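Local coordinates for immunomodulatory active chitinase (Trichuris suis, PDB 6G9C), which probably binds and hydrolyses chitin as a family 18 glycoside hydrolase, and displays immunomodulatory properties in inflammatory lung disease, at residues Y311-Q316 with F379-H383; Y45-G50 with E301-E305; K317-K323 with Y334-G338; M218-F222 with I232-L236; G278-S282 with A293-T298. One frame throughout, in Å; residues are numbered along the deposited sequence.

Starting at the N terminus, residues 45-50, in the loop after the first barrel strand, meet 301-305 and so close the long loop of interaction 2. Two short loops nest inside it: interaction 4 folds the segment after strand 214-218 back upon itself, and interaction 5 lays segment 293-298 back along the end of strand 268-281. Interaction 1 then opens on helix 311-319 and closes at the disulfide-linked segment 379-383, with interaction 3, which joins the end of that helix to a hairpin strand, nested within it. None of the loops cross. Interactions 1 and 2 touch through Glu313 and Tyr302, joining the inserted helix to the first barrel loop.

Interaction 1. Residues Y311-Q316 with F379-H383; sequences YYEVCQ and FCTEH
Cys315 and Cys380 join helix 311-319 to the loop 379-383 by a disulfide, SG to SG 2.1 Å, with a near-ideal torsion of 90° about the S-S bond. Cys315 CA and Cys380 CA are 5.1 Å apart, close enough for the bridge. Cys380 SG also lies obliquely off the Tyr311 ring, 3.5 Å from its CE2, a sulfur-aromatic contact on one side of the bridge.

Almost one helical turn before Cys315, and one residue before Cys380, two aromatic rings meet. Tyr312 CD1 sits over the centre of one Phe379 face, 3.5 Å from Phe379 CE2. The rings run side by side in the same direction, their planes inclined by 31°. Tyr312 has its ring between backbone N and carbonyl carbon (chi1 64°), a setting seldom used in helices, and this lays the ring along Phe379 rather than across it. Gln316 OE1 reaches the edge of the Phe379 ring, 3.7 Å from CE1, where aromatic hydrogens carry slight positive charge. Tyr302 meets both rings edge-to-face.

Polar contacts finish the seam. Tyr311 OH and His383 NE2 share a hydrogen bond of 2.8 Å, the hydroxyl lying in the imidazole plane, and a water also holds that hydroxyl at 2.6 Å from Tyr311 OH to the water oxygen. The loop backbone is fixed from its own side: the Asp374 carboxylate accepts from the N atoms of Phe379 and Cys380. The arrangement is a long-range disulfide cross-link, tying a helix of the domain inserted into the family 18 barrel to the segment after the last barrel strand.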
# COMPACT_ATOMS: atom_id res chain seq x y z
N TYR A 311 26.56 -4.34 15.77
CA TYR A 311 26.55 -5.69 16.34
C TYR A 311 27.18 -6.70 15.39
O TYR A 311 27.96 -7.57 15.81
CB TYR A 311 25.13 -6.11 16.72
CG TYR A 311 25.10 -7.54 17.18
CD1 TYR A 311 25.72 -7.91 18.37
CD2 TYR A 311 24.50 -8.54 16.42
CE1 TYR A 311 25.73 -9.25 18.79
CE2 TYR A 311 24.51 -9.85 16.84
CZ TYR A 311 25.12 -10.20 18.03
OH TYR A 311 25.13 -11.52 18.45
N TYR A 312 26.87 -6.61 14.09
CA TYR A 312 27.45 -7.62 13.20
C TYR A 312 28.96 -7.44 13.07
O TYR A 312 29.68 -8.41 12.82
CB TYR A 312 26.74 -7.60 11.84
CG TYR A 312 26.85 -6.35 10.99
CD1 TYR A 312 27.98 -6.11 10.20
CD2 TYR A 312 25.81 -5.42 10.94
CE1 TYR A 312 28.07 -4.98 9.40
CE2 TYR A 312 25.90 -4.29 10.14
CZ TYR A 312 27.03 -4.07 9.37
OH TYR A 312 27.12 -2.93 8.57
N GLU A 313 29.46 -6.22 13.24
CA GLU A 313 30.91 -6.00 13.24
C GLU A 313 31.54 -6.56 14.51
O GLU A 313 32.67 -7.07 14.48
CB GLU A 313 31.22 -4.51 13.11
CG GLU A 313 31.20 -3.98 11.69
CD GLU A 313 31.26 -2.47 11.66
OE1 GLU A 313 30.98 -1.85 12.71
OE2 GLU A 313 31.59 -1.89 10.60
N VAL A 314 30.84 -6.47 15.64
CA VAL A 314 31.29 -7.16 16.85
C VAL A 314 31.40 -8.65 16.59
O VAL A 314 32.37 -9.31 16.99
CB VAL A 314 30.35 -6.86 18.04
CG1 VAL A 314 30.66 -7.82 19.21
CG2 VAL A 314 30.46 -5.38 18.46
N CYS A 315 30.40 -9.23 15.91
CA CYS A 315 30.47 -10.65 15.59
C CYS A 315 31.72 -10.97 14.79
O CYS A 315 32.39 -11.98 15.05
CB CYS A 315 29.21 -11.06 14.82
SG CYS A 315 27.80 -11.37 15.88
N GLN A 316 32.04 -10.13 13.80
CA GLN A 316 33.26 -10.32 13.01
C GLN A 316 34.49 -10.30 13.90
O GLN A 316 35.42 -11.10 13.70
CB GLN A 316 33.33 -9.24 11.93
CG GLN A 316 34.39 -9.44 10.85
CD GLN A 316 34.10 -8.62 9.58
OE1 GLN A 316 33.73 -9.17 8.54
NE2 GLN A 316 34.27 -7.31 9.68
N PHE A 379 27.08 -12.67 9.48
CA PHE A 379 28.26 -12.29 10.25
C PHE A 379 28.45 -13.10 11.53
O PHE A 379 29.59 -13.31 11.95
CB PHE A 379 28.21 -10.81 10.61
CG PHE A 379 28.49 -9.88 9.46
CD1 PHE A 379 29.80 -9.55 9.12
CD2 PHE A 379 27.45 -9.33 8.73
CE1 PHE A 379 30.06 -8.69 8.07
CE2 PHE A 379 27.70 -8.46 7.67
CZ PHE A 379 29.01 -8.14 7.34
N CYS A 380 27.37 -13.53 12.19
CA CYS A 380 27.48 -14.21 13.47
C CYS A 380 27.33 -15.72 13.30
O CYS A 380 26.57 -16.21 12.46
CB CYS A 380 26.41 -13.71 14.45
SG CYS A 380 26.28 -11.90 14.60
N THR A 381 28.05 -16.47 14.14
CA THR A 381 27.97 -17.93 14.08
C THR A 381 27.17 -18.54 15.23
O THR A 381 26.61 -19.62 15.07
CB THR A 381 29.36 -18.56 14.07
OG1 THR A 381 29.94 -18.49 15.38
CG2 THR A 381 30.26 -17.84 13.08
N GLU A 382 27.09 -17.87 16.39
CA GLU A 382 26.48 -18.50 17.55
C GLU A 382 24.97 -18.65 17.43
O GLU A 382 24.37 -19.36 18.25
CB GLU A 382 26.82 -17.71 18.82
CG GLU A 382 25.75 -16.71 19.26
CD GLU A 382 26.20 -15.80 20.39
OE1 GLU A 382 27.38 -15.42 20.39
OE2 GLU A 382 25.38 -15.46 21.26
N HIS A 383 24.33 -18.03 16.43
CA HIS A 383 22.89 -18.13 16.24
C HIS A 383 22.50 -19.07 15.09
O HIS A 383 21.31 -19.18 14.77
CB HIS A 383 22.27 -16.74 15.99
CG HIS A 383 22.93 -15.63 16.75
ND1 HIS A 383 22.78 -15.46 18.11
CD2 HIS A 383 23.73 -14.62 16.33
CE1 HIS A 383 23.46 -14.40 18.50
NE2 HIS A 383 24.05 -13.87 17.44
O HOH W 1 24.84 -12.14 21.00
O HOH W 2 30.50 -14.66 15.44

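Interaction 2. Residues Y45-G50 with E301-E305; sequences YRPGNG and EYLRE
Leu303 lays its CD2 methyl over one face of the Arg46 guanidinium, 3.4 Å from Arg46 NE. Here the loop after the first strand of the family 18 TIM barrel meets a segment of the inserted domain, and the contact is made by packing. Arg46 bends at chi2 (-139°), which swings its otherwise extended end under Leu303, while its NH1 makes a salt bridge to Asp371. One planar cation thus offers a flat surface to a leucine and a charge to an aspartate.

Pro47 is the apolar wedge between two larger side chains. Its CG lies 3.8 Å from Tyr302 CD2, and the rigid ring covers a face of the Arg304 guanidinium, Pro47 CG being 3.5 Å from Arg304 NH2. Arg304 and Pro47 approach from opposite directions; the arginine chain, extended from CG to NE, carries the guanidinium over to the proline.

Behind these side chains Glu313 OE2 accepts from the backbone N atoms of both Tyr302 and Leu303, fixing the segment from the helix side. Within 45-50, Pro47 O accepts from Gly50 N at 3.0 Å in a type II' beta turn, whose positive-phi corner (54°) suits Gly48. The same oxygen lies in the plane of the Tyr302 ring at its edge, 3.2 Å from CD2. Gly50 lacks the CB that would run into Tyr302 CD2, and its N comes within 3.7 Å of Tyr302 CE2.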
# COMPACT_ATOMS: atom_id res chain seq x y z
N TYR A 45 24.47 3.05 1.83
CA TYR A 45 25.81 3.35 1.36
C TYR A 45 26.88 2.45 1.96
O TYR A 45 28.04 2.54 1.56
CB TYR A 45 26.14 4.83 1.63
CG TYR A 45 25.17 5.78 0.96
CD1 TYR A 45 25.01 5.78 -0.42
CD2 TYR A 45 24.41 6.68 1.70
CE1 TYR A 45 24.12 6.64 -1.05
CE2 TYR A 45 23.51 7.56 1.08
CZ TYR A 45 23.38 7.53 -0.29
OH TYR A 45 22.51 8.38 -0.91
N ARG A 46 26.52 1.58 2.89
CA ARG A 46 27.50 0.66 3.45
C ARG A 46 27.89 -0.40 2.43
O ARG A 46 27.08 -0.80 1.59
CB ARG A 46 26.96 -0.01 4.70
CG ARG A 46 26.33 0.97 5.64
CD ARG A 46 26.67 0.67 7.06
NE ARG A 46 26.34 1.83 7.87
CZ ARG A 46 25.28 1.93 8.66
NH1 ARG A 46 24.45 0.91 8.80
NH2 ARG A 46 25.08 3.04 9.34
N PRO A 47 29.14 -0.87 2.47
CA PRO A 47 29.61 -1.83 1.46
C PRO A 47 29.17 -3.25 1.76
O PRO A 47 28.80 -3.60 2.88
CB PRO A 47 31.14 -1.70 1.57
CG PRO A 47 31.35 -1.38 3.02
CD PRO A 47 30.19 -0.51 3.43
N GLY A 48 29.22 -4.08 0.70
CA GLY A 48 29.10 -5.53 0.84
C GLY A 48 27.86 -5.95 1.60
O GLY A 48 26.75 -5.46 1.35
N ASN A 49 28.05 -6.85 2.57
CA ASN A 49 26.94 -7.41 3.33
C ASN A 49 26.44 -6.48 4.42
O ASN A 49 25.50 -6.83 5.14
CB ASN A 49 27.34 -8.77 3.94
CG ASN A 49 27.53 -9.85 2.89
OD1 ASN A 49 26.99 -9.76 1.78
ND2 ASN A 49 28.30 -10.88 3.22
N GLY A 50 27.04 -5.29 4.56
CA GLY A 50 26.48 -4.25 5.41
C GLY A 50 25.46 -3.38 4.72
O GLY A 50 24.73 -2.64 5.40
N GLU A 301 35.00 -1.49 9.57
CA GLU A 301 34.98 -1.77 8.13
C GLU A 301 33.72 -1.23 7.45
O GLU A 301 33.80 -0.68 6.35
CB GLU A 301 35.11 -3.27 7.89
CG GLU A 301 35.14 -3.67 6.41
CD GLU A 301 35.33 -5.17 6.18
OE1 GLU A 301 35.69 -5.89 7.14
OE2 GLU A 301 35.14 -5.63 5.02
N TYR A 302 32.55 -1.40 8.07
CA TYR A 302 31.30 -1.04 7.43
C TYR A 302 30.75 0.31 7.88
O TYR A 302 30.32 1.11 7.05
CB TYR A 302 30.25 -2.14 7.66
CG TYR A 302 30.65 -3.48 7.06
CD1 TYR A 302 31.40 -4.39 7.79
CD2 TYR A 302 30.27 -3.83 5.76
CE1 TYR A 302 31.77 -5.62 7.25
CE2 TYR A 302 30.64 -5.07 5.21
CZ TYR A 302 31.39 -5.95 5.96
OH TYR A 302 31.77 -7.18 5.42
N LEU A 303 30.76 0.61 9.19
CA LEU A 303 30.21 1.88 9.64
C LEU A 303 31.14 3.05 9.34
O LEU A 303 30.66 4.17 9.12
CB LEU A 303 29.89 1.84 11.14
CG LEU A 303 28.85 0.84 11.64
CD1 LEU A 303 28.14 1.37 12.87
CD2 LEU A 303 27.85 0.46 10.57
N ARG A 304 32.46 2.82 9.34
CA ARG A 304 33.44 3.84 8.97
C ARG A 304 33.24 5.13 9.76
O ARG A 304 33.24 6.23 9.22
CB ARG A 304 33.41 4.13 7.47
CG ARG A 304 33.68 2.93 6.58
CD ARG A 304 32.96 3.13 5.26
NE ARG A 304 33.38 2.20 4.22
CZ ARG A 304 32.86 2.18 2.99
NH1 ARG A 304 31.90 3.03 2.66
NH2 ARG A 304 33.31 1.31 2.10
N GLU A 305 33.07 4.98 11.07
CA GLU A 305 32.91 6.14 11.95
C GLU A 305 33.61 5.83 13.26
O GLU A 305 33.14 4.99 14.03
CB GLU A 305 31.44 6.46 12.18
CG GLU A 305 31.21 7.68 13.05
CD GLU A 305 29.75 7.88 13.39
OE1 GLU A 305 28.90 7.25 12.73
OE2 GLU A 305 29.46 8.66 14.32

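Interaction 3. Residues K317-K323 with Y334-G338; sequences KLSSGAK and YLVQG
Lys323 and Val336 exchange two backbone hydrogen bonds, so that the N and O of each residue are both satisfied by the facing segment. Lys323 N gives to Val336 O at 2.9 Å, and Val336 N returns the bond to Lys323 O over the same 2.9 Å. Both are nearly straight (close to 166° at the hydrogen), as expected of an antiparallel hydrogen-bonded pair. Lys323 O has a further weak partner, the Leu335 CA hydrogen, at 3.3 Å from CA to O.

The pair belongs to the beta hairpin 323-327/332-337 of the inserted domain, and the chain arrives there straight from helix 311-319. A Schellman motif ends that helix: Ala322 N reaches back to Lys317 O, and Gly321 N to Leu318 O. Gly321 adopts the positive phi (96°) that suits glycine at this place. Ser319 OG and Ser320 OG bond to the carbonyls of Cys315 and Gln316, taking up acceptors one turn earlier.

Lys317, on the last turn, sends its ammonium to Gln337 OE1, 3.0 Å from NZ, on a lone pair in the plane of the amide. A bend at chi4 (-53°) brings NZ to the oxygen, the two side chains crossing at about a right angle. Beside this polar link the apolar residues close up. Leu318 CD2 is pressed against Leu335 CD1 more tightly than usual, and the small Ala322 places CB 3.8 Å from Leu335 CG.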
# COMPACT_ATOMS: atom_id res chain seq x y z
N LYS A 317 34.53 -9.41 14.89
CA LYS A 317 35.70 -9.37 15.78
C LYS A 317 35.74 -10.54 16.75
O LYS A 317 36.82 -11.04 17.07
CB LYS A 317 35.73 -8.03 16.53
CG LYS A 317 36.03 -6.84 15.63
CD LYS A 317 36.14 -5.56 16.45
CE LYS A 317 36.57 -4.39 15.58
NZ LYS A 317 37.82 -4.71 14.82
N LEU A 318 34.58 -11.01 17.21
CA LEU A 318 34.55 -12.22 18.02
C LEU A 318 35.11 -13.41 17.25
O LEU A 318 35.86 -14.24 17.81
CB LEU A 318 33.11 -12.51 18.46
CG LEU A 318 32.64 -11.61 19.61
CD1 LEU A 318 31.15 -11.79 19.87
CD2 LEU A 318 33.47 -11.92 20.84
N SER A 319 34.78 -13.52 15.96
CA SER A 319 35.36 -14.58 15.13
C SER A 319 36.87 -14.44 15.02
O SER A 319 37.57 -15.44 14.88
CB SER A 319 34.73 -14.56 13.75
OG SER A 319 33.33 -14.75 13.85
N SER A 320 37.38 -13.21 15.08
CA SER A 320 38.81 -12.94 14.97
C SER A 320 39.53 -13.03 16.31
O SER A 320 40.71 -12.67 16.39
CB SER A 320 39.05 -11.56 14.35
OG SER A 320 38.52 -11.50 13.04
N GLY A 321 38.87 -13.49 17.36
CA GLY A 321 39.53 -13.70 18.62
C GLY A 321 39.42 -12.58 19.63
O GLY A 321 40.16 -12.59 20.61
N ALA A 322 38.52 -11.63 19.43
CA ALA A 322 38.27 -10.62 20.44
C ALA A 322 37.70 -11.25 21.71
O ALA A 322 37.05 -12.29 21.67
CB ALA A 322 37.32 -9.54 19.91
N LYS A 323 37.95 -10.60 22.84
CA LYS A 323 37.51 -11.09 24.14
C LYS A 323 36.21 -10.41 24.53
O LYS A 323 36.12 -9.17 24.50
CB LYS A 323 38.57 -10.85 25.21
CG LYS A 323 38.13 -11.25 26.62
CD LYS A 323 39.20 -10.95 27.67
CE LYS A 323 39.71 -9.52 27.57
NZ LYS A 323 40.44 -9.04 28.77
N TYR A 334 30.99 -6.13 27.13
CA TYR A 334 31.94 -5.29 26.42
C TYR A 334 32.95 -6.18 25.72
O TYR A 334 33.08 -7.37 26.02
CB TYR A 334 32.60 -4.25 27.35
CG TYR A 334 33.48 -4.75 28.48
CD1 TYR A 334 34.85 -4.91 28.30
CD2 TYR A 334 32.95 -4.99 29.74
CE1 TYR A 334 35.67 -5.32 29.34
CE2 TYR A 334 33.77 -5.37 30.80
CZ TYR A 334 35.12 -5.55 30.59
OH TYR A 334 35.92 -5.96 31.62
N LEU A 335 33.63 -5.58 24.75
CA LEU A 335 34.54 -6.30 23.86
C LEU A 335 35.91 -5.65 23.92
O LEU A 335 36.02 -4.41 23.89
CB LEU A 335 34.01 -6.27 22.42
CG LEU A 335 34.69 -7.25 21.47
CD1 LEU A 335 34.04 -8.60 21.65
CD2 LEU A 335 34.57 -6.80 20.03
N VAL A 336 36.95 -6.47 24.04
CA VAL A 336 38.32 -5.99 24.05
C VAL A 336 39.09 -6.72 22.96
O VAL A 336 39.04 -7.96 22.88
CB VAL A 336 39.00 -6.21 25.42
CG1 VAL A 336 40.36 -5.53 25.43
CG2 VAL A 336 38.12 -5.69 26.54
N GLN A 337 39.80 -5.96 22.12
CA GLN A 337 40.65 -6.54 21.08
C GLN A 337 41.88 -5.65 20.97
O GLN A 337 41.83 -4.58 20.37
CB GLN A 337 39.89 -6.61 19.76
CG GLN A 337 40.62 -7.28 18.61
CD GLN A 337 39.88 -7.10 17.29
OE1 GLN A 337 39.56 -5.97 16.89
NE2 GLN A 337 39.58 -8.20 16.63
N GLY A 338 42.99 -6.10 21.57
CA GLY A 338 44.17 -5.25 21.63
C GLY A 338 43.86 -4.02 22.47
O GLY A 338 43.39 -4.13 23.60

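Interaction 4. Residues M218-F222 with I232-L236; sequences MCYDF and INSPL. With EDO (1,2-ethanediol), chain D; EDO (1,2-ethanediol), chain E.
Ser234 OG donates to Cys219 O, a short bond of 2.6 Å in the carbonyl plane. Its hydroxyl stands anti to its own N (chi1 -175°), directed to the facing segment 218-222. Asn233 accepts two further bonds. Its backbone O takes Phe222 N at 3.0 Å, while its side-chain OD1 takes Asp221 N at 3.0 Å. The latter is bent to 130° at the hydrogen, and the donor stands above the amide plane, so this grip is less favourable. Apolar contacts accompany the bonds: Phe222 CD2 meets Pro235 CD at 3.7 Å, and Tyr220 CB lies 3.9 Å from Ser234 CB.

Behind these atoms, Cys219 is the centre of an inverse gamma turn, and Asp221 follows with positive phi. Asp221 CB points away from 232-236, though its carboxylate lies beside the Asn233 amide. Its OD1 takes a salt bridge from Arg277 and a hydrogen bond from Tyr275, while OD2 accepts from one bound 1,2-ethanediol, 2.7 Å from its O2. Tyr220 OH shares a hydrogen bond of 2.8 Å with O2 of the second 1,2-ethanediol, which meets the ring at its edge. Met218 CE lies close to both diols.

The sequence Met-Cys-Tyr-Asp at the end of the sixth barrel strand is the Met-x-Tyr-Asp motif of family 18 chitinases, which in relatives lines the substrate cleft; the diols, probably from the crystallisation liquor, are consistent with such a pocket.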
# COMPACT_ATOMS: atom_id res chain seq x y z
N MET A 218 15.24 7.58 24.46
CA MET A 218 16.58 7.37 23.93
C MET A 218 17.56 7.04 25.06
O MET A 218 18.52 7.77 25.31
CB MET A 218 17.04 8.59 23.14
CG MET A 218 16.23 8.82 21.87
SD MET A 218 16.61 10.40 21.09
CE MET A 218 18.28 10.11 20.50
N CYS A 219 17.31 5.91 25.72
CA CYS A 219 18.11 5.49 26.87
C CYS A 219 19.32 4.71 26.35
O CYS A 219 19.46 3.50 26.52
CB CYS A 219 17.27 4.69 27.85
SG CYS A 219 16.20 3.47 27.05
N TYR A 220 20.19 5.45 25.68
CA TYR A 220 21.47 4.98 25.17
C TYR A 220 22.33 6.21 24.91
O TYR A 220 21.90 7.35 25.14
CB TYR A 220 21.31 4.09 23.93
CG TYR A 220 20.28 4.55 22.91
CD1 TYR A 220 20.49 5.70 22.14
CD2 TYR A 220 19.11 3.83 22.71
CE1 TYR A 220 19.54 6.13 21.19
CE2 TYR A 220 18.16 4.24 21.78
CZ TYR A 220 18.38 5.39 21.03
OH TYR A 220 17.43 5.77 20.10
N ASP A 221 23.55 5.97 24.44
CA ASP A 221 24.57 7.02 24.37
C ASP A 221 24.84 7.66 25.74
O ASP A 221 25.18 8.84 25.82
CB ASP A 221 24.21 8.13 23.37
CG ASP A 221 23.98 7.62 21.98
OD1 ASP A 221 24.54 6.57 21.60
OD2 ASP A 221 23.23 8.30 21.24
N PHE A 222 24.68 6.90 26.83
CA PHE A 222 25.01 7.46 28.14
C PHE A 222 26.50 7.71 28.27
O PHE A 222 26.92 8.65 28.98
CB PHE A 222 24.54 6.53 29.26
CG PHE A 222 23.05 6.47 29.42
CD1 PHE A 222 22.34 7.57 29.89
CD2 PHE A 222 22.36 5.32 29.09
CE1 PHE A 222 20.96 7.52 30.04
CE2 PHE A 222 20.97 5.26 29.23
CZ PHE A 222 20.28 6.36 29.71
N ILE A 232 29.67 2.38 29.70
CA ILE A 232 28.62 1.53 29.14
C ILE A 232 27.66 2.38 28.32
O ILE A 232 27.09 3.36 28.82
CB ILE A 232 27.85 0.80 30.25
CG1 ILE A 232 28.82 0.06 31.19
CG2 ILE A 232 26.87 -0.18 29.64
CD1 ILE A 232 29.64 -1.00 30.49
N ASN A 233 27.46 2.00 27.06
CA ASN A 233 26.57 2.75 26.17
C ASN A 233 25.15 2.81 26.73
O ASN A 233 24.55 3.89 26.82
CB ASN A 233 26.59 2.12 24.77
CG ASN A 233 25.72 2.89 23.77
OD1 ASN A 233 25.76 4.12 23.72
ND2 ASN A 233 24.94 2.16 22.97
N SER A 234 24.60 1.68 27.15
CA SER A 234 23.20 1.60 27.57
C SER A 234 23.06 0.58 28.68
O SER A 234 22.60 -0.55 28.46
CB SER A 234 22.29 1.27 26.38
OG SER A 234 20.91 1.31 26.72
N PRO A 235 23.48 0.93 29.90
CA PRO A 235 23.35 -0.02 31.01
C PRO A 235 21.90 -0.13 31.43
O PRO A 235 21.18 0.87 31.49
CB PRO A 235 24.21 0.60 32.11
CG PRO A 235 24.18 2.08 31.84
CD PRO A 235 24.02 2.24 30.33
N LEU A 236 21.48 -1.36 31.72
CA LEU A 236 20.13 -1.56 32.24
C LEU A 236 20.01 -0.99 33.65
O LEU A 236 19.04 -0.30 33.97
CB LEU A 236 19.76 -3.04 32.23
CG LEU A 236 18.38 -3.38 32.81
CD1 LEU A 236 17.28 -2.57 32.12
CD2 LEU A 236 18.09 -4.87 32.71
C1 EDO D . 20.93 7.31 17.84
O1 EDO D . 20.54 8.59 18.32
C2 EDO D . 22.15 6.81 18.62
O2 EDO D . 23.18 7.80 18.62
C1 EDO E . 17.13 9.40 16.40
O1 EDO E . 18.40 9.93 16.87
C2 EDO E . 16.42 8.56 17.47
O2 EDO E . 17.32 7.55 17.98

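Interaction 5. Residues G278-S282 with A293-T298; sequences GWTLS and AQGSST
Thr280 is gripped at its backbone and its hydroxyl by the chain facing it. Its N donates to Gly295 O at 2.8 Å, and its O accepts from Gln294 N at 2.9 Å. With chi1 at -61°, OG1 lies beside its own N and faces Ser296 O, 2.7 Å away, tilted 34° from that carbonyl's plane; Gln340 NE2 also bonds to OG1. A residue with a hydroxyl on a beta-branched carbon suits this place, being at home in a strand and able to serve both partners. Next to it Ala293 CB packs tightly on Trp279 CD1, 3.4 Å away, the small methyl fitting against the indole, whose NE1 is satisfied by Glu227 O.

The strand 268-281 enters here as a barrel strand extended into the inserted domain, and the chain folds back along its end. Trp279-Ser296 and Leu281-Ala293 are non-hydrogen-bonded antiparallel pairs; between them Gln294 and Gly295 both lie opposite Thr280, as in a classic beta bulge, and the chain turns a corner there. At the inner end Gly278, lacking a side chain, lets Ser297 OG come within 3.3 Å of its CA, and Ser297 N bonds to Gly278 O at 3.1 Å from well above the carbonyl plane.

The exposed outer end is looser. Gln294 runs its extended chain past Thr280, CG 3.9 Å from Thr280 CG2. Exposed Ser282 OG lies 3.3 Å from Gln294 N at an angle too poor for a hydrogen bond.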
# COMPACT_ATOMS: atom_id res chain seq x y z
N GLY A 278 32.94 2.84 21.23
CA GLY A 278 34.29 2.32 21.38
C GLY A 278 35.32 3.38 21.68
O GLY A 278 35.17 4.55 21.34
N TRP A 279 36.40 2.92 22.31
CA TRP A 279 37.57 3.72 22.66
C TRP A 279 38.84 3.02 22.19
O TRP A 279 38.87 1.80 21.98
CB TRP A 279 37.68 3.91 24.17
CG TRP A 279 36.61 4.76 24.83
CD1 TRP A 279 36.73 6.06 25.23
CD2 TRP A 279 35.29 4.33 25.21
NE1 TRP A 279 35.56 6.48 25.82
CE2 TRP A 279 34.66 5.43 25.82
CE3 TRP A 279 34.59 3.13 25.09
CZ2 TRP A 279 33.36 5.37 26.31
CZ3 TRP A 279 33.30 3.07 25.57
CH2 TRP A 279 32.70 4.19 26.17
N THR A 280 39.92 3.80 22.08
CA THR A 280 41.28 3.26 22.05
C THR A 280 41.85 3.42 23.45
O THR A 280 41.92 4.53 23.97
CB THR A 280 42.14 3.97 21.01
OG1 THR A 280 41.57 3.79 19.71
CG2 THR A 280 43.57 3.44 21.03
N LEU A 281 42.24 2.30 24.06
CA LEU A 281 42.72 2.32 25.43
C LEU A 281 44.07 3.02 25.52
O LEU A 281 44.91 2.90 24.62
CB LEU A 281 42.85 0.90 25.97
CG LEU A 281 41.55 0.09 26.04
CD1 LEU A 281 41.87 -1.37 26.30
CD2 LEU A 281 40.67 0.65 27.15
N SER A 282 44.29 3.75 26.62
CA SER A 282 45.62 4.28 26.89
C SER A 282 46.60 3.17 27.21
O SER A 282 47.79 3.29 26.90
CB SER A 282 45.57 5.26 28.06
OG SER A 282 44.64 6.29 27.81
N ALA A 293 41.29 6.01 28.50
CA ALA A 293 41.28 5.96 27.04
C ALA A 293 42.01 7.18 26.50
O ALA A 293 42.03 8.24 27.12
CB ALA A 293 39.87 5.93 26.49
N GLN A 294 42.61 7.01 25.32
CA GLN A 294 43.31 8.09 24.66
C GLN A 294 42.54 8.67 23.48
O GLN A 294 42.97 9.66 22.89
CB GLN A 294 44.69 7.62 24.19
CG GLN A 294 44.68 6.53 23.14
CD GLN A 294 46.07 6.20 22.64
OE1 GLN A 294 46.80 5.43 23.27
NE2 GLN A 294 46.46 6.81 21.52
N GLY A 295 41.41 8.07 23.12
CA GLY A 295 40.59 8.57 22.05
C GLY A 295 39.54 7.56 21.66
O GLY A 295 39.33 6.55 22.35
N SER A 296 38.87 7.83 20.55
CA SER A 296 37.83 6.95 20.05
C SER A 296 38.44 5.67 19.49
O SER A 296 39.62 5.60 19.16
CB SER A 296 37.04 7.64 18.96
OG SER A 296 37.93 8.06 17.95
N SER A 297 37.60 4.63 19.36
CA SER A 297 38.02 3.43 18.66
C SER A 297 38.21 3.72 17.18
O SER A 297 37.53 4.58 16.60
CB SER A 297 36.98 2.32 18.82
OG SER A 297 35.71 2.82 18.44
N THR A 298 39.13 2.98 16.56
CA THR A 298 39.36 3.08 15.13
C THR A 298 38.08 2.79 14.35
O THR A 298 37.31 1.90 14.72
CB THR A 298 40.45 2.10 14.71
OG1 THR A 298 41.60 2.25 15.55
CG2 THR A 298 40.87 2.33 13.26